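Local structure of nucleoporin NUP82 (Chaetomium thermophilum, 5CWW) at residues 107-112 and 158-163; 113-118 and 132-137; 338-343 and 356-361; 375-380 and 469-474; 435-440 and 476-481. The protein probably serves in the nuclear pore complex as a structural component and docking site for transport factors, this piece being its N-terminal beta-propeller domain. All blocks are in the same frame, centred on the assembly; numbering follows the deposited sequence.

Contact 1: 107-112 and 158-163; sequences RIIKTP and PKFWTL
Two neighbouring blades of the beta-propeller meet here at their outermost strands, 106-110 and 160-162, where the ring of Phe160 is taken up by Ile109, Thr111 and Pro112. Pro112 lies over one face of that ring: its CD stands 4.0 Å from the centroid of the Phe160 ring and 24° off the normal, a CH-pi contact displaced toward the root of the ring. Pro112 CG continues down to Phe160 CB at 3.9 Å. At the far end of the ring Ile109 CG2 arrives at the edge, near the ring plane, 3.7 Å from Phe160 CZ. Thr111 CG2 reaches the same carbon, Phe160 CZ, at 3.6 Å. The two strands are not hydrogen-bonded to each other. Each closes its own antiparallel sheet, 106-110 running beside 63-68 and 160-162 beside 137-141, so the seam between blades is made by side chains and by backbone atoms of Lys110 and Thr111 set against the ring, with Cys140 also touching Phe160. Thr111 turns its methyl to the ring, while its OG1 is hydrogen-bonded to Lys62 O. In Ile109, CG1 lies anti to the carbonyl carbon (chi1 -44°), which leads the longer branch away from Phe160 and brings Ile109 CD1 to 4.0 Å from Pro158 CG.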
# COMPACT_ATOMS: atom_id res chain seq x y z
N ARG B 107 10.58 29.67 7.61
CA ARG B 107 9.49 30.24 6.83
C ARG B 107 8.21 29.46 7.08
O ARG B 107 8.24 28.26 7.36
CB ARG B 107 9.83 30.22 5.34
CG ARG B 107 10.57 31.46 4.84
CD ARG B 107 9.67 32.68 4.80
NE ARG B 107 10.06 33.61 3.75
CZ ARG B 107 9.31 34.63 3.34
NH1 ARG B 107 8.13 34.87 3.89
NH2 ARG B 107 9.75 35.42 2.37
N ILE B 108 7.07 30.15 6.97
CA ILE B 108 5.77 29.51 7.12
C ILE B 108 5.18 29.23 5.74
O ILE B 108 5.29 30.07 4.84
CB ILE B 108 4.80 30.38 7.96
CG1 ILE B 108 3.91 29.51 8.85
CG2 ILE B 108 3.95 31.31 7.08
CD1 ILE B 108 4.62 28.98 10.06
N ILE B 109 4.57 28.06 5.59
CA ILE B 109 3.87 27.71 4.35
C ILE B 109 2.40 27.48 4.64
O ILE B 109 2.01 26.40 5.09
CB ILE B 109 4.45 26.43 3.69
CG1 ILE B 109 5.98 26.45 3.68
CG2 ILE B 109 3.89 26.27 2.28
CD1 ILE B 109 6.58 27.55 2.86
N LYS B 110 1.58 28.49 4.39
CA LYS B 110 0.14 28.32 4.50
C LYS B 110 -0.35 27.46 3.34
O LYS B 110 0.14 27.58 2.22
CB LYS B 110 -0.58 29.68 4.50
CG LYS B 110 -0.75 30.29 5.89
CD LYS B 110 -1.74 29.49 6.73
CE LYS B 110 -1.97 30.13 8.09
NZ LYS B 110 -2.87 29.31 8.95
N THR B 111 -1.31 26.59 3.63
CA THR B 111 -1.82 25.64 2.65
C THR B 111 -3.32 25.81 2.47
O THR B 111 -3.98 26.42 3.32
CB THR B 111 -1.53 24.18 3.06
OG1 THR B 111 -2.43 23.79 4.10
CG2 THR B 111 -0.09 24.03 3.56
N PRO B 112 -3.87 25.29 1.37
CA PRO B 112 -5.31 25.38 1.12
C PRO B 112 -6.11 24.20 1.68
O PRO B 112 -7.29 24.07 1.35
CB PRO B 112 -5.39 25.40 -0.40
CG PRO B 112 -4.25 24.54 -0.82
CD PRO B 112 -3.15 24.77 0.19
N PRO B 158 4.21 29.76 -2.44
CA PRO B 158 4.40 28.43 -3.02
C PRO B 158 3.13 27.87 -3.65
O PRO B 158 2.07 27.87 -3.01
CB PRO B 158 4.84 27.58 -1.83
CG PRO B 158 5.43 28.55 -0.87
CD PRO B 158 4.62 29.80 -1.02
N LYS B 159 3.24 27.39 -4.88
CA LYS B 159 2.09 26.87 -5.61
C LYS B 159 1.64 25.52 -5.05
O LYS B 159 2.46 24.63 -4.82
CB LYS B 159 2.42 26.73 -7.10
CG LYS B 159 1.30 26.16 -7.96
CD LYS B 159 0.06 27.06 -7.93
CE LYS B 159 -1.04 26.53 -8.84
NZ LYS B 159 -2.27 27.36 -8.75
N PHE B 160 0.33 25.39 -4.83
CA PHE B 160 -0.29 24.14 -4.41
C PHE B 160 -1.26 23.67 -5.49
O PHE B 160 -2.11 24.44 -5.94
CB PHE B 160 -1.03 24.30 -3.08
CG PHE B 160 -0.13 24.29 -1.88
CD1 PHE B 160 0.56 25.42 -1.49
CD2 PHE B 160 0.00 23.14 -1.12
CE1 PHE B 160 1.37 25.41 -0.38
CE2 PHE B 160 0.82 23.12 -0.00
CZ PHE B 160 1.51 24.25 0.37
N TRP B 161 -1.12 22.41 -5.90
CA TRP B 161 -2.02 21.81 -6.88
C TRP B 161 -2.94 20.80 -6.21
O TRP B 161 -2.47 19.93 -5.47
CB TRP B 161 -1.23 21.12 -7.99
CG TRP B 161 -0.49 22.04 -8.90
CD1 TRP B 161 0.71 22.63 -8.66
CD2 TRP B 161 -0.90 22.47 -10.21
NE1 TRP B 161 1.08 23.41 -9.74
CE2 TRP B 161 0.11 23.32 -10.70
CE3 TRP B 161 -2.02 22.21 -11.00
CZ2 TRP B 161 0.03 23.92 -11.95
CZ3 TRP B 161 -2.10 22.80 -12.24
CH2 TRP B 161 -1.08 23.65 -12.71
N THR B 162 -4.23 20.92 -6.47
CA THR B 162 -5.19 19.93 -5.99
C THR B 162 -5.08 18.67 -6.84
O THR B 162 -5.08 18.74 -8.06
CB THR B 162 -6.64 20.46 -6.05
OG1 THR B 162 -6.76 21.61 -5.21
CG2 THR B 162 -7.62 19.39 -5.58
N LEU B 163 -4.98 17.52 -6.17
CA LEU B 163 -4.87 16.24 -6.86
C LEU B 163 -6.21 15.51 -6.80
O LEU B 163 -6.70 15.17 -5.72
CB LEU B 163 -3.77 15.38 -6.23
CG LEU B 163 -3.36 14.14 -7.04
CD1 LEU B 163 -2.54 14.54 -8.25
CD2 LEU B 163 -2.59 13.15 -6.16

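Contact 2: 113-118 and 132-137; sequences VADDIR and LTSHTV
Arg118 and Leu132 are joined by the one direct hydrogen bond between the segments: Arg118 N gives a nearly straight bond (172°) to Leu132 O at 2.6 Å, in the carbonyl plane. Beside it the packing is close, centred on Thr133. Its methyl CG2 presses on the backbone of the other segment, 3.4 Å from Asp115 O, and the Thr133 side chain runs antiparallel to that of Val113, CG2 lying 3.9 Å from Val113 CB. With OG1 set between the backbone N and the carbonyl carbon (chi1 62°), the Thr133 hydroxyl is turned back into its own loop, where OG1 accepts Thr136 N at 2.8 Å in an ST motif that tightens the turn. The other flank is looser and wetter. There water 1 spans the two segments, donating to Asp116 O at 3.0 Å and accepting from Ser134 N at 3.2 Å. The Arg118 chain folds back at its second torsion (chi2 -75°) and lays its guanidinium over Ser134 so that one face meets Ser134 CB, 3.8 Å from Arg118 NH1, a van der Waals touch without a hydrogen bond. Within the propeller, 113-118 carries the chain from the outer strand 106-110 of one blade to strand 119-122, the first of the next, while 132-137 is the turn between strands 128-132 and 137-141. Leu132 leads away from the contact onto Val175 and Ala178 of strand 175-180, the opening strand of the following blade.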
# COMPACT_ATOMS: atom_id res chain seq x y z
N VAL B 113 -5.50 23.36 2.51
CA VAL B 113 -6.20 22.19 3.04
C VAL B 113 -7.36 22.63 3.94
O VAL B 113 -7.34 23.73 4.50
CB VAL B 113 -5.25 21.27 3.84
CG1 VAL B 113 -4.15 20.73 2.93
CG2 VAL B 113 -4.68 21.99 5.07
N ALA B 114 -8.35 21.76 4.08
CA ALA B 114 -9.53 22.04 4.89
C ALA B 114 -9.55 21.22 6.17
O ALA B 114 -10.49 21.32 6.96
CB ALA B 114 -10.79 21.78 4.08
N ASP B 115 -8.51 20.42 6.38
CA ASP B 115 -8.40 19.61 7.59
C ASP B 115 -6.93 19.41 7.94
O ASP B 115 -6.05 19.67 7.12
CB ASP B 115 -9.09 18.26 7.39
CG ASP B 115 -9.54 17.63 8.71
OD1 ASP B 115 -8.99 18.01 9.77
OD2 ASP B 115 -10.44 16.77 8.67
N ASP B 116 -6.67 18.95 9.16
CA ASP B 116 -5.30 18.75 9.64
C ASP B 116 -4.51 17.84 8.71
O ASP B 116 -5.00 16.78 8.29
CB ASP B 116 -5.31 18.16 11.05
CG ASP B 116 -5.89 19.11 12.08
OD1 ASP B 116 -5.68 20.33 11.94
OD2 ASP B 116 -6.56 18.63 13.02
N ILE B 117 -3.30 18.25 8.38
CA ILE B 117 -2.42 17.44 7.54
C ILE B 117 -2.04 16.16 8.27
O ILE B 117 -1.75 16.17 9.47
CB ILE B 117 -1.15 18.22 7.15
CG1 ILE B 117 -1.52 19.46 6.33
CG2 ILE B 117 -0.18 17.33 6.36
CD1 ILE B 117 -0.37 20.41 6.09
N ARG B 118 -2.04 15.05 7.54
CA ARG B 118 -1.74 13.74 8.10
C ARG B 118 -0.40 13.22 7.62
O ARG B 118 0.34 12.59 8.38
CB ARG B 118 -2.84 12.74 7.74
CG ARG B 118 -4.19 13.04 8.38
CD ARG B 118 -4.20 12.69 9.86
NE ARG B 118 -5.49 12.97 10.48
CZ ARG B 118 -6.55 12.17 10.42
NH1 ARG B 118 -6.49 11.02 9.76
NH2 ARG B 118 -7.68 12.52 11.02
N LEU B 132 -1.13 15.31 2.36
CA LEU B 132 -2.33 14.51 2.58
C LEU B 132 -3.07 14.89 3.86
O LEU B 132 -2.48 15.02 4.93
CB LEU B 132 -1.99 13.03 2.64
CG LEU B 132 -1.76 12.29 1.32
CD1 LEU B 132 -0.52 12.80 0.61
CD2 LEU B 132 -1.66 10.79 1.58
N THR B 133 -4.38 15.07 3.72
CA THR B 133 -5.29 15.05 4.86
C THR B 133 -5.81 13.62 4.94
O THR B 133 -5.23 12.72 4.35
CB THR B 133 -6.45 16.06 4.70
OG1 THR B 133 -7.23 15.72 3.55
CG2 THR B 133 -5.91 17.47 4.55
N SER B 134 -6.91 13.42 5.65
CA SER B 134 -7.51 12.09 5.72
C SER B 134 -8.04 11.66 4.35
O SER B 134 -7.99 10.47 4.01
CB SER B 134 -8.63 12.06 6.76
OG SER B 134 -9.59 13.08 6.51
N HIS B 135 -8.54 12.61 3.57
CA HIS B 135 -9.21 12.31 2.30
C HIS B 135 -8.64 13.06 1.09
O HIS B 135 -8.78 12.60 -0.04
CB HIS B 135 -10.70 12.63 2.41
CG HIS B 135 -11.47 11.65 3.25
ND1 HIS B 135 -11.36 11.60 4.62
CD2 HIS B 135 -12.35 10.69 2.91
CE1 HIS B 135 -12.14 10.65 5.09
NE2 HIS B 135 -12.76 10.08 4.07
N THR B 136 -8.00 14.20 1.33
CA THR B 136 -7.56 15.07 0.24
C THR B 136 -6.06 14.97 -0.01
O THR B 136 -5.29 14.57 0.86
CB THR B 136 -7.91 16.55 0.51
OG1 THR B 136 -7.16 17.03 1.64
CG2 THR B 136 -9.40 16.70 0.79
N VAL B 137 -5.66 15.34 -1.23
CA VAL B 137 -4.25 15.32 -1.62
C VAL B 137 -3.90 16.59 -2.39
O VAL B 137 -4.52 16.89 -3.42
CB VAL B 137 -3.92 14.09 -2.50
CG1 VAL B 137 -2.43 14.05 -2.84
CG2 VAL B 137 -4.33 12.80 -1.80
O HOH W 1 -7.55 15.20 8.26

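Contact 3: 338-343 and 356-361; sequences DNQEPK and VYTRPS
Gln340 reaches across to the backbone of Thr358: with CG anti to its own N (chi1 -176°) and the chain extended beyond, OE1 accepts Thr358 N at 2.7 Å, the donor tilted 21° from the amide's carbonyl plane. The same OE1 sits at the edge of the Tyr357 ring, near its plane, and 3.2 Å from Tyr357 CB. The other end of the amide is held too, Gln340 NE2 giving its bond to Glu336 O of helix 321-338, which fixes the turn of the group. Next comes Pro342, whose ring lies alongside Tyr357: Pro342 CB is 3.8 Å from the centroid of the Tyr357 ring, 19° off the normal, a CH-pi contact over the face. Helix 321-338 and a small antiparallel sheet belong to an insertion between strands 281-284 and 369-370 of one propeller blade, and the segment 338-343 leads from the helix into strand 343-345, an outer strand of that sheet. Tyr357 OH is hydrogen-bonded to Glu355 OE1, while its ring also packs on Ile337 of the helix. At Lys343 the chain pairs antiparallel with Val356 as a hydrogen-bonded pair, Lys343 N to Val356 O at 2.9 Å and Val356 N to Lys343 O at 2.7 Å.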
# COMPACT_ATOMS: atom_id res chain seq x y z
N ASP B 338 12.01 -4.20 -26.41
CA ASP B 338 13.10 -4.42 -27.35
C ASP B 338 12.87 -3.66 -28.66
O ASP B 338 13.79 -3.06 -29.21
CB ASP B 338 13.27 -5.91 -27.64
CG ASP B 338 13.75 -6.70 -26.44
OD1 ASP B 338 14.51 -6.13 -25.62
OD2 ASP B 338 13.37 -7.88 -26.30
N ASN B 339 11.63 -3.69 -29.14
CA ASN B 339 11.25 -3.01 -30.37
C ASN B 339 10.84 -1.57 -30.11
O ASN B 339 9.90 -1.06 -30.73
CB ASN B 339 10.12 -3.76 -31.07
CG ASN B 339 10.49 -5.19 -31.41
OD1 ASN B 339 11.63 -5.48 -31.78
ND2 ASN B 339 9.52 -6.10 -31.29
N GLN B 340 11.54 -0.93 -29.18
CA GLN B 340 11.22 0.43 -28.77
C GLN B 340 12.48 1.27 -28.63
O GLN B 340 13.44 0.86 -27.96
CB GLN B 340 10.44 0.41 -27.46
CG GLN B 340 9.97 1.77 -26.98
CD GLN B 340 9.29 1.72 -25.62
OE1 GLN B 340 9.42 2.65 -24.82
NE2 GLN B 340 8.55 0.65 -25.36
N GLU B 341 12.48 2.44 -29.26
CA GLU B 341 13.60 3.37 -29.15
C GLU B 341 13.32 4.36 -28.02
O GLU B 341 12.33 5.09 -28.08
CB GLU B 341 13.82 4.12 -30.47
CG GLU B 341 14.35 3.25 -31.60
CD GLU B 341 15.74 2.72 -31.33
OE1 GLU B 341 16.10 1.66 -31.89
OE2 GLU B 341 16.49 3.36 -30.56
N PRO B 342 14.18 4.38 -26.99
CA PRO B 342 13.92 5.26 -25.85
C PRO B 342 14.11 6.74 -26.19
O PRO B 342 15.09 7.10 -26.84
CB PRO B 342 14.95 4.81 -24.82
CG PRO B 342 16.07 4.27 -25.62
CD PRO B 342 15.45 3.64 -26.83
N LYS B 343 13.17 7.56 -25.74
CA LYS B 343 13.28 9.00 -25.93
C LYS B 343 14.13 9.63 -24.83
O LYS B 343 14.22 9.13 -23.71
CB LYS B 343 11.89 9.65 -25.98
CG LYS B 343 11.05 9.19 -27.16
CD LYS B 343 9.57 9.41 -26.93
CE LYS B 343 9.18 10.86 -27.17
NZ LYS B 343 9.27 11.23 -28.61
N VAL B 356 13.81 7.31 -21.76
CA VAL B 356 12.41 7.25 -21.38
C VAL B 356 11.68 6.26 -22.27
O VAL B 356 11.66 6.40 -23.49
CB VAL B 356 11.72 8.63 -21.48
CG1 VAL B 356 10.26 8.54 -21.05
CG2 VAL B 356 12.46 9.65 -20.63
N TYR B 357 11.08 5.25 -21.64
CA TYR B 357 10.30 4.24 -22.34
C TYR B 357 8.82 4.41 -22.06
O TYR B 357 8.44 5.07 -21.09
CB TYR B 357 10.74 2.83 -21.92
CG TYR B 357 12.18 2.50 -22.23
CD1 TYR B 357 13.20 2.92 -21.39
CD2 TYR B 357 12.52 1.74 -23.34
CE1 TYR B 357 14.52 2.61 -21.66
CE2 TYR B 357 13.83 1.43 -23.62
CZ TYR B 357 14.83 1.86 -22.78
OH TYR B 357 16.14 1.55 -23.05
N THR B 358 7.99 3.83 -22.92
CA THR B 358 6.55 3.79 -22.69
C THR B 358 6.18 2.43 -22.13
O THR B 358 6.90 1.45 -22.34
CB THR B 358 5.74 4.05 -23.97
OG1 THR B 358 5.79 2.89 -24.81
CG2 THR B 358 6.30 5.26 -24.72
N ARG B 359 5.07 2.36 -21.40
CA ARG B 359 4.62 1.10 -20.83
C ARG B 359 4.20 0.16 -21.94
O ARG B 359 3.47 0.56 -22.85
CB ARG B 359 3.46 1.32 -19.86
CG ARG B 359 3.03 0.07 -19.12
CD ARG B 359 1.54 0.08 -18.83
NE ARG B 359 1.17 1.18 -17.94
CZ ARG B 359 0.40 2.22 -18.27
NH1 ARG B 359 -0.09 2.34 -19.50
NH2 ARG B 359 0.13 3.14 -17.36
N PRO B 360 4.65 -1.10 -21.89
CA PRO B 360 4.11 -2.10 -22.82
C PRO B 360 2.59 -2.19 -22.71
O PRO B 360 2.06 -2.13 -21.60
CB PRO B 360 4.78 -3.40 -22.37
CG PRO B 360 6.07 -2.96 -21.77
CD PRO B 360 5.77 -1.65 -21.10
N SER B 361 1.92 -2.33 -23.85
CA SER B 361 0.47 -2.46 -23.86
C SER B 361 0.05 -3.91 -23.74
O SER B 361 -1.05 -4.21 -23.28
CB SER B 361 -0.11 -1.85 -25.14
OG SER B 361 0.05 -0.44 -25.15

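Contact 4: 375-380 and 469-474; sequences FDLNPE and SLLTFQ
Asp376 O is gripped twice by one residue: Thr472 N donates to it at 3.0 Å in the carbonyl plane, and Thr472 OG1 donates at 3.0 Å from above that plane, 41° out of it. The threonine hydroxyl is placed for this by OG1 lying anti to its own carbonyl carbon (chi1 -50°), which also brings it 3.6 Å from Phe375 CB. One step back, Asp376 N bonds to Leu470 O at 2.8 Å. The two backbone bonds make a short parallel pairing, strand 374-376 forming one outer strand, within this chain, of a mixed blade beside 469-476. A type II turn from Phe375 to Asn378 takes the chain out of the sheet. Water 2 then ties the departing turn to the strand, donating to Leu377 O at 2.7 Å and to Thr472 O at 3.2 Å. A valine in place of Thr472 would probably leave Asp376 O with the backbone bond alone and the turn less firmly held to the strand. Side chains pack on both faces of the pairing. Leu470 CD1 lies at the edge of the Phe375 ring, 4.1 Å from Phe375 CE1, and on the other face Leu377 CD1 meets Leu471 CD1 at 3.8 Å, the two leucines side by side. On that second face the chain of another protein arrives, and one of its basic side chains packs on Leu377 and, outside the two segments, is the salt-bridge partner of Asp376 OD2.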
# COMPACT_ATOMS: atom_id res chain seq x y z
N PHE B 375 1.79 -16.91 4.78
CA PHE B 375 3.01 -16.77 5.57
C PHE B 375 3.46 -18.14 6.06
O PHE B 375 2.90 -18.69 7.00
CB PHE B 375 2.78 -15.84 6.76
CG PHE B 375 2.32 -14.46 6.37
CD1 PHE B 375 2.76 -13.87 5.19
CD2 PHE B 375 1.45 -13.75 7.17
CE1 PHE B 375 2.34 -12.61 4.83
CE2 PHE B 375 1.02 -12.48 6.82
CZ PHE B 375 1.47 -11.91 5.64
N ASP B 376 4.48 -18.69 5.40
CA ASP B 376 5.03 -19.98 5.81
C ASP B 376 5.76 -19.82 7.15
O ASP B 376 6.43 -18.82 7.38
CB ASP B 376 5.97 -20.52 4.73
CG ASP B 376 6.39 -21.96 4.98
OD1 ASP B 376 5.71 -22.66 5.76
OD2 ASP B 376 7.40 -22.38 4.39
N LEU B 377 5.60 -20.81 8.02
CA LEU B 377 6.15 -20.76 9.38
C LEU B 377 5.65 -19.55 10.17
O LEU B 377 6.35 -19.02 11.03
CB LEU B 377 7.68 -20.76 9.36
CG LEU B 377 8.37 -21.90 8.62
CD1 LEU B 377 9.87 -21.80 8.83
CD2 LEU B 377 7.86 -23.26 9.08
N ASN B 378 4.43 -19.11 9.87
CA ASN B 378 3.81 -18.03 10.61
C ASN B 378 3.60 -18.43 12.07
O ASN B 378 3.27 -19.58 12.35
CB ASN B 378 2.48 -17.63 9.97
CG ASN B 378 1.90 -16.37 10.56
OD1 ASN B 378 2.39 -15.27 10.31
ND2 ASN B 378 0.83 -16.51 11.35
N PRO B 379 3.79 -17.49 13.01
CA PRO B 379 3.47 -17.81 14.41
C PRO B 379 2.01 -18.22 14.57
O PRO B 379 1.13 -17.62 13.96
CB PRO B 379 3.75 -16.49 15.14
CG PRO B 379 4.71 -15.76 14.28
CD PRO B 379 4.36 -16.14 12.87
N GLU B 380 1.77 -19.24 15.39
CA GLU B 380 0.41 -19.73 15.60
C GLU B 380 -0.22 -19.02 16.80
O GLU B 380 0.49 -18.52 17.67
CB GLU B 380 0.41 -21.24 15.81
CG GLU B 380 1.31 -21.73 16.93
CD GLU B 380 1.33 -23.25 17.05
OE1 GLU B 380 0.73 -23.92 16.18
OE2 GLU B 380 1.93 -23.77 18.01
N SER B 469 3.49 -17.36 -1.62
CA SER B 469 4.04 -17.59 -0.29
C SER B 469 5.21 -16.67 0.05
O SER B 469 6.02 -16.32 -0.81
CB SER B 469 4.49 -19.05 -0.16
OG SER B 469 5.07 -19.30 1.11
N LEU B 470 5.27 -16.29 1.33
CA LEU B 470 6.44 -15.65 1.91
C LEU B 470 6.94 -16.50 3.07
O LEU B 470 6.15 -17.19 3.71
CB LEU B 470 6.11 -14.24 2.39
CG LEU B 470 5.70 -13.22 1.33
CD1 LEU B 470 5.15 -11.96 1.98
CD2 LEU B 470 6.87 -12.88 0.42
N LEU B 471 8.24 -16.45 3.33
CA LEU B 471 8.84 -17.18 4.44
C LEU B 471 9.00 -16.27 5.65
O LEU B 471 9.79 -15.33 5.62
CB LEU B 471 10.19 -17.77 4.03
CG LEU B 471 11.02 -18.42 5.15
CD1 LEU B 471 10.26 -19.56 5.82
CD2 LEU B 471 12.35 -18.92 4.61
N THR B 472 8.26 -16.56 6.71
CA THR B 472 8.41 -15.81 7.95
C THR B 472 9.75 -16.16 8.58
O THR B 472 9.95 -17.29 9.03
CB THR B 472 7.27 -16.12 8.95
OG1 THR B 472 6.01 -15.98 8.29
CG2 THR B 472 7.33 -15.16 10.13
N PHE B 473 10.66 -15.20 8.61
CA PHE B 473 11.99 -15.43 9.16
C PHE B 473 12.03 -15.12 10.65
O PHE B 473 12.63 -15.85 11.43
CB PHE B 473 13.04 -14.58 8.43
CG PHE B 473 14.33 -14.47 9.18
CD1 PHE B 473 15.18 -15.55 9.29
CD2 PHE B 473 14.68 -13.28 9.80
CE1 PHE B 473 16.36 -15.45 9.99
CE2 PHE B 473 15.86 -13.17 10.51
CZ PHE B 473 16.70 -14.26 10.61
N GLN B 474 11.37 -14.03 11.04
CA GLN B 474 11.41 -13.58 12.42
C GLN B 474 10.20 -12.71 12.76
O GLN B 474 9.68 -11.98 11.91
CB GLN B 474 12.71 -12.82 12.67
CG GLN B 474 12.88 -12.32 14.09
CD GLN B 474 14.22 -11.64 14.30
OE1 GLN B 474 14.90 -11.27 13.35
NE2 GLN B 474 14.61 -11.49 15.56
O HOH W 2 8.67 -17.91 11.91

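Contact 5: 435-440 and 476-481; sequences GQVKIC and FDTLKP
Thr478 meets Gly435 and Val437 with every atom of its side chain. CB stands 3.5 Å from Gly435 O. OG1 donates to that same Gly435 O at 2.6 Å, tilted 24° from the carbonyl plane, and CG2 closes on Val437 CG2 at 3.5 Å. With alanine in place of Thr478, Gly435 O would probably lose this hydroxyl donor and Val437 CG2 the methyl against it. Gly435 itself has no room for a side chain, since a CB would clash with Leu479 CD1. Further along, Val437 and Phe476 form an antiparallel hydrogen-bonded pair, with Val437 N to Phe476 O at 2.8 Å and Phe476 N to Val437 O at 2.9 Å. Phe476 CG lies between the backbone N and the carbonyl carbon (chi1 56°), turning a ring face onto Val437 CB, 4.1 Å from the ring centroid, in a CH-pi contact. Here strand 469-476 ends its run beside 437-441 in the blade, and a strand of the chain of another protein pairs in parallel with Phe476. Apolar cover from Val504, on Val437 and Thr478, leaves the glycine carbonyl in a buried setting, where the Thr478 hydroxyl supplies a short hydrogen bond just past the last strand pair.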
# COMPACT_ATOMS: atom_id res chain seq x y z
N GLY B 435 2.27 -3.33 17.46
CA GLY B 435 3.66 -2.94 17.33
C GLY B 435 4.54 -4.13 17.00
O GLY B 435 5.76 -4.00 16.89
N GLN B 436 3.92 -5.30 16.84
CA GLN B 436 4.63 -6.49 16.40
C GLN B 436 5.21 -6.27 15.01
O GLN B 436 4.54 -5.75 14.13
CB GLN B 436 3.70 -7.71 16.40
CG GLN B 436 4.34 -9.00 15.89
CD GLN B 436 3.32 -10.03 15.44
OE1 GLN B 436 2.84 -9.99 14.30
NE2 GLN B 436 2.98 -10.95 16.33
N VAL B 437 6.47 -6.68 14.84
CA VAL B 437 7.13 -6.62 13.55
C VAL B 437 7.40 -8.03 13.04
O VAL B 437 7.84 -8.90 13.80
CB VAL B 437 8.47 -5.85 13.62
CG1 VAL B 437 9.16 -5.83 12.27
CG2 VAL B 437 8.23 -4.43 14.12
N LYS B 438 7.13 -8.24 11.76
CA LYS B 438 7.35 -9.54 11.13
C LYS B 438 8.25 -9.36 9.92
O LYS B 438 7.96 -8.57 9.03
CB LYS B 438 6.02 -10.17 10.74
CG LYS B 438 6.12 -11.64 10.38
CD LYS B 438 4.75 -12.26 10.14
CE LYS B 438 3.96 -12.40 11.44
NZ LYS B 438 2.55 -12.82 11.19
N ILE B 439 9.36 -10.10 9.90
CA ILE B 439 10.32 -10.04 8.81
C ILE B 439 10.16 -11.27 7.93
O ILE B 439 10.43 -12.39 8.36
CB ILE B 439 11.77 -9.95 9.32
CG1 ILE B 439 11.92 -8.82 10.34
CG2 ILE B 439 12.74 -9.77 8.16
CD1 ILE B 439 11.53 -7.44 9.81
N CYS B 440 9.72 -11.05 6.70
CA CYS B 440 9.47 -12.14 5.76
C CYS B 440 10.42 -12.07 4.58
O CYS B 440 10.80 -10.98 4.13
CB CYS B 440 8.03 -12.10 5.26
SG CYS B 440 6.81 -12.06 6.59
N PHE B 476 8.88 -10.24 16.18
CA PHE B 476 9.18 -9.71 17.51
C PHE B 476 8.35 -8.49 17.87
O PHE B 476 7.97 -7.70 17.00
CB PHE B 476 10.67 -9.37 17.62
CG PHE B 476 11.15 -8.40 16.57
CD1 PHE B 476 11.04 -7.04 16.76
CD2 PHE B 476 11.73 -8.86 15.40
CE1 PHE B 476 11.48 -6.15 15.80
CE2 PHE B 476 12.18 -7.98 14.43
CZ PHE B 476 12.06 -6.62 14.64
N ASP B 477 8.06 -8.34 19.16
CA ASP B 477 7.38 -7.15 19.67
C ASP B 477 8.32 -5.95 19.66
O ASP B 477 9.54 -6.11 19.74
CB ASP B 477 6.86 -7.39 21.09
CG ASP B 477 5.64 -8.29 21.14
OD1 ASP B 477 4.85 -8.28 20.17
OD2 ASP B 477 5.47 -8.99 22.15
N THR B 478 7.74 -4.76 19.57
CA THR B 478 8.48 -3.52 19.78
C THR B 478 7.86 -2.73 20.93
O THR B 478 8.42 -1.73 21.38
CB THR B 478 8.51 -2.64 18.52
OG1 THR B 478 7.17 -2.26 18.16
CG2 THR B 478 9.15 -3.39 17.36
N LEU B 479 6.70 -3.18 21.40
CA LEU B 479 6.00 -2.55 22.52
C LEU B 479 5.74 -3.54 23.64
O LEU B 479 5.56 -4.73 23.40
CB LEU B 479 4.67 -1.94 22.06
CG LEU B 479 4.73 -0.83 21.01
CD1 LEU B 479 3.31 -0.44 20.59
CD2 LEU B 479 5.48 0.38 21.54
N LYS B 480 5.71 -3.05 24.87
CA LYS B 480 5.26 -3.85 26.00
C LYS B 480 3.73 -3.88 25.97
O LYS B 480 3.12 -2.98 25.41
CB LYS B 480 5.76 -3.29 27.33
CG LYS B 480 7.25 -3.01 27.38
CD LYS B 480 7.71 -2.80 28.82
CE LYS B 480 9.14 -2.28 28.89
NZ LYS B 480 9.24 -0.89 28.37
N PRO B 481 3.12 -4.92 26.57
CA PRO B 481 1.66 -5.03 26.58
C PRO B 481 0.96 -3.77 27.09
O PRO B 481 -0.10 -3.40 26.58
CB PRO B 481 1.41 -6.21 27.53
CG PRO B 481 2.64 -7.04 27.42
CD PRO B 481 3.77 -6.07 27.21

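How the contacts relate
Contact 1 joins two neighbouring blades; contact 2 sets the linker between them against a turn of the second, and the two touch through a probable hydrogen bond from Leu163 N to Val137 O. Contact 1 is an apolar surface seam without hydrogen bonds, whereas contact 2, partly buried, relies on one backbone bond and a water. Contacts 4 and 5 share strand 469-476, whose neighbour 437-441 carries the first segment of contact 5: contact 4 lies at the sheet's parallel edge, contact 5, the most buried of the five, at the end of an antiparallel pairing, and both border the chain of another protein. Contact 3, about 35 Å or more from the others between centres, holds a peripheral insertion by a glutamine amide, a proline-tyrosine CH-pi contact and one antiparallel backbone pair.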